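Long-range contacts in octaprenyl Pyrophosphate Synthase (Helicobacter pylori, PDB 3TC1), which probably builds octaprenyl pyrophosphate by adding isopentenyl units one after another to an allylic pyrophosphate primer, as other trans-polyprenyl synthases do: residues T163-K172 against A186-Q197; L273-L284 against E296-S304. All coordinates share one frame; numbering follows the deposited sequence.

In the fold
Both contacts join antiparallel helices of the all-helical fold of the polyprenyl synthases, and they follow in series along the chain, with centres about 12 Å apart. Interaction 1 pairs helix 152-177 with helix 182-205, the next helix in sequence, about 9 Å from the centre of the chain. Interaction 2 pairs helix 268-286 with the C-terminal helix 293-301 and lies farther out, about 15 Å from that centre. Helix 182-205 connects the two: Asn191 packs against Tyr279 and Lys282, and Phe188 against the backbone of Ala283. The C-terminal hairpin thus packs on a helix whose Gln197 side chain lies about 5 Å from a bound magnesium ion.

Interaction 1: T163-K172 against A186-Q197; sequences TAHFIEASLK and ADFGLNFGMAFQ
Gly189 and Gly193 let the axes of the two antiparallel helix segments approach to 7.1 Å, with Glu168 lying over the first glycine and Ala164 over the second. The CA atoms of Glu168 and Gly189 are 4.0 Å apart, so backbone meets backbone here. The methyl of Ala164 reaches past Gly193 to Met194, its CB 3.5 Å from SD, and Leu171 CD1 comes to 3.6 Å from CD2 of Phe188, at the edge of that ring and in its plane. Leu190, with CG anti to its backbone N (chi1 -178°), runs alongside His165 and sets CD1 over one face of the imidazole, a CH-pi contact 4.1 Å from the ring centroid. The same imidazole donates in its own plane from ND1 to Glu168 OE1 (2.8 Å), while Glu168 CG lies 3.3 Å from the backbone O of Ala186.

At the other end Thr163 OG1 donates to Gln197 OE1 at 2.9 Å, from above the amide plane. Since Gln197 NE2 binds Asp201, both ends of the amide are held, which should restrict its rotation close to the magnesium ion. The chemistry is therefore mixed: close backbone packing at the glycines, and a single side-chain hydrogen bond across the contact at its magnesium end.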
loop_
_atom_site.group_PDB
_atom_site.type_symbol
_atom_site.label_atom_id
_atom_site.label_comp_id
_atom_site.label_asym_id
_atom_site.label_seq_id
_atom_site.Cartn_x
_atom_site.Cartn_y
_atom_site.Cartn_z
ATOM N N THR B 163 -2.828 -2.912 -15.915
ATOM C CA THR B 163 -3.818 -1.986 -16.448
ATOM C C THR B 163 -5.207 -2.515 -16.781
ATOM O O THR B 163 -6.206 -1.975 -16.312
ATOM C CB THR B 163 -3.289 -1.295 -17.736
ATOM O OG1 THR B 163 -2.079 -0.588 -17.443
ATOM C CG2 THR B 163 -4.321 -0.315 -18.284
ATOM N N ALA B 164 -5.272 -3.555 -17.600
ATOM C CA ALA B 164 -6.555 -4.085 -18.052
ATOM C C ALA B 164 -7.531 -4.582 -16.993
ATOM O O ALA B 164 -8.683 -4.153 -16.968
ATOM C CB ALA B 164 -6.319 -5.171 -19.090
ATOM N N HIS B 165 -7.084 -5.491 -16.134
ATOM C CA HIS B 165 -7.951 -6.054 -15.101
ATOM C C HIS B 165 -8.554 -5.061 -14.115
ATOM O O HIS B 165 -9.655 -5.277 -13.618
ATOM C CB HIS B 165 -7.212 -7.157 -14.342
ATOM C CG HIS B 165 -7.062 -8.423 -15.127
ATOM N ND1 HIS B 165 -8.142 -9.163 -15.557
ATOM C CD2 HIS B 165 -5.960 -9.066 -15.582
ATOM C CE1 HIS B 165 -7.714 -10.209 -16.242
ATOM N NE2 HIS B 165 -6.394 -10.174 -16.272
ATOM N N PHE B 166 -7.839 -3.984 -13.816
ATOM C CA PHE B 166 -8.360 -2.985 -12.896
ATOM C C PHE B 166 -9.552 -2.263 -13.536
ATOM O O PHE B 166 -10.581 -2.045 -12.888
ATOM C CB PHE B 166 -7.248 -2.001 -12.518
ATOM C CG PHE B 166 -7.683 -0.908 -11.584
ATOM C CD1 PHE B 166 -8.630 -1.147 -10.591
ATOM C CD2 PHE B 166 -7.114 0.357 -11.672
ATOM C CE1 PHE B 166 -9.002 -0.137 -9.698
ATOM C CE2 PHE B 166 -7.478 1.371 -10.785
ATOM C CZ PHE B 166 -8.425 1.121 -9.796
ATOM N N ILE B 167 -9.425 -1.894 -14.808
ATOM C CA ILE B 167 -10.532 -1.225 -15.491
ATOM C C ILE B 167 -11.688 -2.223 -15.587
ATOM O O ILE B 167 -12.852 -1.876 -15.366
ATOM C CB ILE B 167 -10.116 -0.740 -16.903
ATOM C CG1 ILE B 167 -9.030 0.330 -16.771
ATOM C CG2 ILE B 167 -11.325 -0.162 -17.647
ATOM C CD1 ILE B 167 -8.435 0.796 -18.094
ATOM N N GLU B 168 -11.360 -3.468 -15.909
ATOM C CA GLU B 168 -12.367 -4.520 -15.989
ATOM C C GLU B 168 -13.105 -4.613 -14.654
ATOM O O GLU B 168 -14.338 -4.640 -14.614
ATOM C CB GLU B 168 -11.707 -5.867 -16.280
ATOM C CG GLU B 168 -12.645 -7.057 -16.115
ATOM C CD GLU B 168 -11.936 -8.391 -16.246
ATOM O OE1 GLU B 168 -10.859 -8.553 -15.640
ATOM O OE2 GLU B 168 -12.460 -9.282 -16.945
ATOM N N ALA B 169 -12.337 -4.665 -13.565
ATOM C CA ALA B 169 -12.906 -4.774 -12.222
ATOM C C ALA B 169 -13.714 -3.550 -11.822
ATOM O O ALA B 169 -14.708 -3.658 -11.097
ATOM C CB ALA B 169 -11.794 -5.017 -11.201
ATOM N N SER B 170 -13.285 -2.379 -12.276
ATOM C CA SER B 170 -13.996 -1.151 -11.944
ATOM C C SER B 170 -15.368 -1.107 -12.614
ATOM O O SER B 170 -16.355 -0.702 -11.998
ATOM C CB SER B 170 -13.177 0.072 -12.366
ATOM O OG SER B 170 -11.960 0.131 -11.649
ATOM N N LEU B 171 -15.427 -1.521 -13.875
ATOM C CA LEU B 171 -16.691 -1.524 -14.606
ATOM C C LEU B 171 -17.624 -2.626 -14.118
ATOM O O LEU B 171 -18.839 -2.437 -14.054
ATOM C CB LEU B 171 -16.429 -1.675 -16.105
ATOM C CG LEU B 171 -16.181 -0.340 -16.815
ATOM C CD1 LEU B 171 -15.500 -0.562 -18.148
ATOM C CD2 LEU B 171 -17.510 0.378 -16.999
ATOM N N LYS B 172 -17.049 -3.776 -13.786
ATOM C CA LYS B 172 -17.824 -4.906 -13.294
ATOM C C LYS B 172 -18.457 -4.509 -11.965
ATOM O O LYS B 172 -19.616 -4.827 -11.695
ATOM C CB LYS B 172 -16.909 -6.120 -13.109
ATOM C CG LYS B 172 -17.613 -7.396 -12.677
ATOM C CD LYS B 172 -16.606 -8.520 -12.438
ATOM C CE LYS B 172 -17.282 -9.788 -11.934
ATOM N NZ LYS B 172 -16.301 -10.889 -11.708
ATOM N N ALA B 186 -17.742 -6.161 -17.739
ATOM C CA ALA B 186 -16.415 -6.607 -17.340
ATOM C C ALA B 186 -15.665 -6.875 -18.645
ATOM O O ALA B 186 -14.484 -6.554 -18.782
ATOM C CB ALA B 186 -16.508 -7.884 -16.519
ATOM N N ASP B 187 -16.380 -7.457 -19.603
ATOM C CA ASP B 187 -15.820 -7.778 -20.910
ATOM C C ASP B 187 -15.431 -6.492 -21.639
ATOM O O ASP B 187 -14.362 -6.416 -22.248
ATOM C CB ASP B 187 -16.845 -8.570 -21.730
ATOM C CG ASP B 187 -16.231 -9.239 -22.944
ATOM O OD1 ASP B 187 -15.258 -10.003 -22.773
ATOM O OD2 ASP B 187 -16.724 -9.007 -24.068
ATOM N N PHE B 188 -16.295 -5.483 -21.575
ATOM C CA PHE B 188 -16.006 -4.199 -22.211
ATOM C C PHE B 188 -14.794 -3.568 -21.531
ATOM O O PHE B 188 -13.908 -3.028 -22.192
ATOM C CB PHE B 188 -17.192 -3.241 -22.080
ATOM C CG PHE B 188 -16.888 -1.835 -22.542
ATOM C CD1 PHE B 188 -17.051 -1.473 -23.878
ATOM C CD2 PHE B 188 -16.400 -0.887 -21.647
ATOM C CE1 PHE B 188 -16.731 -0.185 -24.316
ATOM C CE2 PHE B 188 -16.075 0.406 -22.075
ATOM C CZ PHE B 188 -16.241 0.756 -23.412
ATOM N N GLY B 189 -14.766 -3.639 -20.204
ATOM C CA GLY B 189 -13.661 -3.068 -19.457
ATOM C C GLY B 189 -12.311 -3.699 -19.749
ATOM O O GLY B 189 -11.317 -2.993 -19.908
ATOM N N LEU B 190 -12.266 -5.027 -19.821
ATOM C CA LEU B 190 -11.011 -5.733 -20.077
ATOM C C LEU B 190 -10.424 -5.389 -21.444
ATOM O O LEU B 190 -9.233 -5.086 -21.565
ATOM C CB LEU B 190 -11.223 -7.246 -19.989
ATOM C CG LEU B 190 -9.969 -8.103 -20.180
ATOM C CD1 LEU B 190 -9.029 -7.892 -18.996
ATOM C CD2 LEU B 190 -10.355 -9.577 -20.302
ATOM N N ASN B 191 -11.255 -5.447 -22.477
ATOM C CA ASN B 191 -10.782 -5.141 -23.817
ATOM C C ASN B 191 -10.435 -3.661 -23.983
ATOM O O ASN B 191 -9.458 -3.331 -24.643
ATOM C CB ASN B 191 -11.814 -5.596 -24.851
ATOM C CG ASN B 191 -11.902 -7.113 -24.947
ATOM O OD1 ASN B 191 -12.789 -7.740 -24.365
ATOM N ND2 ASN B 191 -10.963 -7.711 -25.668
ATOM N N PHE B 192 -11.225 -2.774 -23.386
ATOM C CA PHE B 192 -10.939 -1.344 -23.468
ATOM C C PHE B 192 -9.590 -1.087 -22.804
ATOM O O PHE B 192 -8.795 -0.284 -23.286
ATOM C CB PHE B 192 -12.010 -0.520 -22.738
ATOM C CG PHE B 192 -11.702 0.956 -22.684
ATOM C CD1 PHE B 192 -12.146 1.815 -23.688
ATOM C CD2 PHE B 192 -10.918 1.480 -21.658
ATOM C CE1 PHE B 192 -11.810 3.173 -23.673
ATOM C CE2 PHE B 192 -10.577 2.836 -21.636
ATOM C CZ PHE B 192 -11.025 3.682 -22.647
ATOM N N GLY B 193 -9.356 -1.767 -21.680
ATOM C CA GLY B 193 -8.111 -1.613 -20.947
ATOM C C GLY B 193 -6.904 -2.088 -21.735
ATOM O O GLY B 193 -5.836 -1.481 -21.671
ATOM N N MET B 194 -7.067 -3.182 -22.471
ATOM C CA MET B 194 -5.981 -3.713 -23.291
ATOM C C MET B 194 -5.657 -2.705 -24.397
ATOM O O MET B 194 -4.496 -2.361 -24.612
ATOM C CB MET B 194 -6.383 -5.060 -23.917
ATOM C CG MET B 194 -6.531 -6.213 -22.913
ATOM S SD MET B 194 -5.014 -6.572 -21.988
ATOM C CE MET B 194 -4.130 -7.603 -23.156
ATOM N N ALA B 195 -6.688 -2.229 -25.093
ATOM C CA ALA B 195 -6.485 -1.257 -26.166
ATOM C C ALA B 195 -5.862 0.023 -25.608
ATOM O O ALA B 195 -4.936 0.591 -26.193
ATOM C CB ALA B 195 -7.802 -0.940 -26.842
ATOM N N PHE B 196 -6.375 0.462 -24.465
ATOM C CA PHE B 196 -5.891 1.671 -23.817
ATOM C C PHE B 196 -4.388 1.650 -23.538
ATOM O O PHE B 196 -3.690 2.616 -23.829
ATOM C CB PHE B 196 -6.633 1.903 -22.499
ATOM C CG PHE B 196 -6.103 3.064 -21.709
ATOM C CD1 PHE B 196 -6.391 4.373 -22.088
ATOM C CD2 PHE B 196 -5.275 2.852 -20.611
ATOM C CE1 PHE B 196 -5.858 5.453 -21.387
ATOM C CE2 PHE B 196 -4.737 3.928 -19.903
ATOM C CZ PHE B 196 -5.031 5.229 -20.295
ATOM N N GLN B 197 -3.888 0.557 -22.973
ATOM C CA GLN B 197 -2.467 0.480 -22.655
ATOM C C GLN B 197 -1.592 0.299 -23.892
ATOM O O GLN B 197 -0.442 0.736 -23.908
ATOM C CB GLN B 197 -2.194 -0.648 -21.661
ATOM C CG GLN B 197 -0.775 -0.627 -21.091
ATOM C CD GLN B 197 -0.432 0.703 -20.440
ATOM O OE1 GLN B 197 -1.123 1.156 -19.525
ATOM N NE2 GLN B 197 0.637 1.338 -20.912
#

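Interaction 2: L273-L284 against E296-S304; sequences LKTAQVYSKKAL and EKLAQDVIS
Ile303 turns CG1 away from its carbonyl carbon (chi1 -77°) and bends again at chi2 (-67°), and this doubly bent chain lays its branches on Ala276, Gln277 and Ser280 of the facing helix. The motif is an antiparallel helical hairpin at the C-terminus of the all-helical polyprenyl synthase fold, with helices 273-284 and 296-301 at 171° to each other and their axes 9.5 Å apart. Ile303 has the largest share of the buried surface. Its CD1 meets the methyl of Ala276, 3.6 Å from CB, and touches the backbone N of Gln277. On the other branch, CG2 meets the aliphatic stem of Gln277, 3.9 Å from CG, with the two side chains crossing at about a right angle. Leu273 CD1 reaches the same residue from the N-terminal side, 3.7 Å from the backbone O of Ile303.

Toward the connecting turn the contact rests on Leu284. Its CD2 packs on the methyl of Ala299, 3.8 Å from CB, and also touches CG of Glu296, so one leucine methyl spans two residues about one turn apart on the same face of the helix. Apolar contacts thus flank the middle of the hairpin, where the polar link lies. The outer side of helix 296-301 carries its own salt bridge, in which Lys297 NZ meets OD2 of Asp301 on the syn lone pair. On its other side, helix 268-286 presents Tyr279 to Met194 and Ile198 of helix 182-205.

Ser280 provides the one hydrogen bond between the segments: OG donates to the backbone O of Ala299 at 2.9 Å, from 39° above the carbonyl plane, while its own CB sits tightly against Ile303 CG1 at 3.5 Å.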
loop_
_atom_site.group_PDB
_atom_site.type_symbol
_atom_site.label_atom_id
_atom_site.label_comp_id
_atom_site.label_asym_id
_atom_site.label_seq_id
_atom_site.Cartn_x
_atom_site.Cartn_y
_atom_site.Cartn_z
ATOM N N LEU B 273 -0.946 -0.415 -33.905
ATOM C CA LEU B 273 -2.274 0.177 -33.900
ATOM C C LEU B 273 -3.357 -0.861 -34.178
ATOM O O LEU B 273 -4.395 -0.873 -33.517
ATOM C CB LEU B 273 -2.339 1.308 -34.933
ATOM C CG LEU B 273 -3.656 2.074 -35.065
ATOM C CD1 LEU B 273 -4.090 2.606 -33.706
ATOM C CD2 LEU B 273 -3.472 3.217 -36.060
ATOM N N LYS B 274 -3.115 -1.731 -35.154
ATOM C CA LYS B 274 -4.079 -2.771 -35.499
ATOM C C LYS B 274 -4.302 -3.751 -34.346
ATOM O O LYS B 274 -5.404 -4.266 -34.164
ATOM C CB LYS B 274 -3.621 -3.534 -36.742
ATOM C CG LYS B 274 -3.676 -2.716 -38.024
ATOM C CD LYS B 274 -3.316 -3.565 -39.232
ATOM C CE LYS B 274 -3.367 -2.758 -40.521
ATOM N NZ LYS B 274 -4.739 -2.252 -40.807
ATOM N N THR B 275 -3.262 -4.013 -33.565
ATOM C CA THR B 275 -3.406 -4.932 -32.440
ATOM C C THR B 275 -4.398 -4.326 -31.448
ATOM O O THR B 275 -5.239 -5.030 -30.892
ATOM C CB THR B 275 -2.047 -5.177 -31.748
ATOM O OG1 THR B 275 -1.093 -5.611 -32.725
ATOM C CG2 THR B 275 -2.177 -6.243 -30.669
ATOM N N ALA B 276 -4.304 -3.013 -31.247
ATOM C CA ALA B 276 -5.200 -2.305 -30.337
ATOM C C ALA B 276 -6.624 -2.254 -30.880
ATOM O O ALA B 276 -7.584 -2.373 -30.119
ATOM C CB ALA B 276 -4.692 -0.883 -30.095
ATOM N N GLN B 277 -6.760 -2.065 -32.194
ATOM C CA GLN B 277 -8.078 -2.000 -32.822
ATOM C C GLN B 277 -8.864 -3.294 -32.617
ATOM O O GLN B 277 -10.094 -3.273 -32.548
ATOM C CB GLN B 277 -7.945 -1.694 -34.320
ATOM C CG GLN B 277 -7.329 -0.325 -34.608
ATOM C CD GLN B 277 -7.221 -0.013 -36.094
ATOM O OE1 GLN B 277 -6.752 -0.835 -36.880
ATOM N NE2 GLN B 277 -7.643 1.186 -36.479
ATOM N N VAL B 278 -8.163 -4.419 -32.528
ATOM C CA VAL B 278 -8.835 -5.694 -32.302
ATOM C C VAL B 278 -9.568 -5.599 -30.969
ATOM O O VAL B 278 -10.745 -5.935 -30.865
ATOM C CB VAL B 278 -7.831 -6.871 -32.232
ATOM C CG1 VAL B 278 -8.551 -8.143 -31.807
ATOM C CG2 VAL B 278 -7.167 -7.074 -33.588
ATOM N N TYR B 279 -8.864 -5.125 -29.948
ATOM C CA TYR B 279 -9.464 -4.978 -28.628
ATOM C C TYR B 279 -10.569 -3.933 -28.623
ATOM O O TYR B 279 -11.592 -4.107 -27.966
ATOM C CB TYR B 279 -8.391 -4.603 -27.610
ATOM C CG TYR B 279 -7.449 -5.739 -27.315
ATOM C CD1 TYR B 279 -7.897 -6.882 -26.653
ATOM C CD2 TYR B 279 -6.113 -5.679 -27.702
ATOM C CE1 TYR B 279 -7.036 -7.940 -26.383
ATOM C CE2 TYR B 279 -5.239 -6.736 -27.438
ATOM C CZ TYR B 279 -5.712 -7.862 -26.778
ATOM O OH TYR B 279 -4.866 -8.913 -26.519
ATOM N N SER B 280 -10.362 -2.845 -29.350
ATOM C CA SER B 280 -11.359 -1.786 -29.418
ATOM C C SER B 280 -12.650 -2.342 -30.010
ATOM O O SER B 280 -13.747 -2.031 -29.537
ATOM C CB SER B 280 -10.845 -0.628 -30.278
ATOM O OG SER B 280 -11.816 0.400 -30.372
ATOM N N LYS B 281 -12.510 -3.163 -31.048
ATOM C CA LYS B 281 -13.658 -3.777 -31.706
ATOM C C LYS B 281 -14.371 -4.711 -30.734
ATOM O O LYS B 281 -15.600 -4.717 -30.660
ATOM C CB LYS B 281 -13.217 -4.559 -32.949
ATOM C CG LYS B 281 -12.663 -3.693 -34.070
ATOM C CD LYS B 281 -12.344 -4.524 -35.305
ATOM C CE LYS B 281 -11.697 -3.682 -36.399
ATOM N NZ LYS B 281 -12.590 -2.600 -36.890
ATOM N N LYS B 282 -13.596 -5.492 -29.986
ATOM C CA LYS B 282 -14.169 -6.415 -29.010
ATOM C C LYS B 282 -14.957 -5.640 -27.954
ATOM O O LYS B 282 -16.041 -6.060 -27.551
ATOM C CB LYS B 282 -13.065 -7.258 -28.355
ATOM C CG LYS B 282 -12.451 -8.296 -29.295
ATOM C CD LYS B 282 -11.252 -9.029 -28.683
ATOM C CE LYS B 282 -11.659 -9.974 -27.551
ATOM N NZ LYS B 282 -10.475 -10.655 -26.940
ATOM N N ALA B 283 -14.427 -4.497 -27.523
ATOM C CA ALA B 283 -15.117 -3.686 -26.522
ATOM C C ALA B 283 -16.490 -3.251 -27.042
ATOM O O ALA B 283 -17.513 -3.443 -26.380
ATOM C CB ALA B 283 -14.280 -2.458 -26.173
ATOM N N LEU B 284 -16.503 -2.661 -28.231
ATOM C CA LEU B 284 -17.742 -2.202 -28.843
ATOM C C LEU B 284 -18.697 -3.378 -29.026
ATOM O O LEU B 284 -19.907 -3.246 -28.841
ATOM C CB LEU B 284 -17.440 -1.545 -30.191
ATOM C CG LEU B 284 -16.631 -0.247 -30.109
ATOM C CD1 LEU B 284 -16.150 0.167 -31.488
ATOM C CD2 LEU B 284 -17.495 0.845 -29.492
ATOM N N GLU B 296 -19.272 4.013 -26.082
ATOM C CA GLU B 296 -18.950 3.792 -27.476
ATOM C C GLU B 296 -18.082 4.940 -27.925
ATOM O O GLU B 296 -17.156 4.737 -28.672
ATOM C CB GLU B 296 -20.237 3.638 -28.316
ATOM C CG GLU B 296 -20.832 2.221 -28.182
ATOM C CD GLU B 296 -22.236 2.071 -28.748
ATOM O OE1 GLU B 296 -22.549 2.793 -29.709
ATOM O OE2 GLU B 296 -23.018 1.224 -28.242
ATOM N N LYS B 297 -18.347 6.131 -27.405
ATOM C CA LYS B 297 -17.572 7.325 -27.731
ATOM C C LYS B 297 -16.129 7.155 -27.257
ATOM O O LYS B 297 -15.185 7.393 -28.010
ATOM C CB LYS B 297 -18.204 8.546 -27.050
ATOM C CG LYS B 297 -17.492 9.873 -27.241
ATOM C CD LYS B 297 -17.592 10.389 -28.668
ATOM C CE LYS B 297 -17.291 11.887 -28.744
ATOM N NZ LYS B 297 -15.970 12.228 -28.153
ATOM N N LEU B 298 -15.973 6.737 -26.003
ATOM C CA LEU B 298 -14.652 6.539 -25.409
ATOM C C LEU B 298 -13.870 5.383 -26.029
ATOM O O LEU B 298 -12.649 5.459 -26.174
ATOM C CB LEU B 298 -14.785 6.306 -23.900
ATOM C CG LEU B 298 -15.357 7.466 -23.080
ATOM C CD1 LEU B 298 -15.709 6.995 -21.678
ATOM C CD2 LEU B 298 -14.349 8.601 -23.039
ATOM N N ALA B 299 -14.569 4.308 -26.380
ATOM C CA ALA B 299 -13.925 3.143 -26.972
ATOM C C ALA B 299 -13.410 3.428 -28.378
ATOM O O ALA B 299 -12.450 2.804 -28.836
ATOM C CB ALA B 299 -14.896 1.970 -26.998
ATOM N N GLN B 300 -14.051 4.370 -29.064
ATOM C CA GLN B 300 -13.644 4.731 -30.417
ATOM C C GLN B 300 -12.525 5.764 -30.366
ATOM O O GLN B 300 -11.567 5.694 -31.135
ATOM C CB GLN B 300 -14.834 5.309 -31.193
ATOM C CG GLN B 300 -16.035 4.383 -31.264
ATOM C CD GLN B 300 -17.268 5.061 -31.837
ATOM O OE1 GLN B 300 -17.631 6.165 -31.430
ATOM N NE2 GLN B 300 -17.927 4.394 -32.779
ATOM N N ASP B 301 -12.653 6.713 -29.445
ATOM C CA ASP B 301 -11.679 7.789 -29.290
ATOM C C ASP B 301 -10.297 7.363 -28.805
ATOM O O ASP B 301 -9.306 8.030 -29.097
ATOM C CB ASP B 301 -12.238 8.855 -28.349
ATOM C CG ASP B 301 -13.440 9.566 -28.931
ATOM O OD1 ASP B 301 -13.918 9.138 -30.005
ATOM O OD2 ASP B 301 -13.905 10.548 -28.314
ATOM N N VAL B 302 -10.217 6.269 -28.058
ATOM C CA VAL B 302 -8.914 5.824 -27.575
ATOM C C VAL B 302 -8.022 5.392 -28.735
ATOM O O VAL B 302 -6.806 5.567 -28.695
ATOM C CB VAL B 302 -9.038 4.644 -26.584
ATOM C CG1 VAL B 302 -10.026 3.618 -27.113
ATOM C CG2 VAL B 302 -7.670 3.992 -26.382
ATOM N N ILE B 303 -8.637 4.838 -29.773
ATOM C CA ILE B 303 -7.897 4.362 -30.937
ATOM C C ILE B 303 -7.389 5.448 -31.890
ATOM O O ILE B 303 -6.453 5.216 -32.657
ATOM C CB ILE B 303 -8.741 3.333 -31.728
ATOM C CG1 ILE B 303 -8.712 1.985 -31.006
ATOM C CG2 ILE B 303 -8.204 3.180 -33.154
ATOM C CD1 ILE B 303 -7.338 1.331 -31.001
ATOM N N SER B 304 -7.987 6.632 -31.839
ATOM C CA SER B 304 -7.563 7.723 -32.715
ATOM C C SER B 304 -6.661 8.689 -31.953
ATOM O O SER B 304 -6.909 9.893 -31.933
ATOM C CB SER B 304 -8.781 8.483 -33.242
ATOM O OG SER B 304 -9.867 7.608 -33.491
#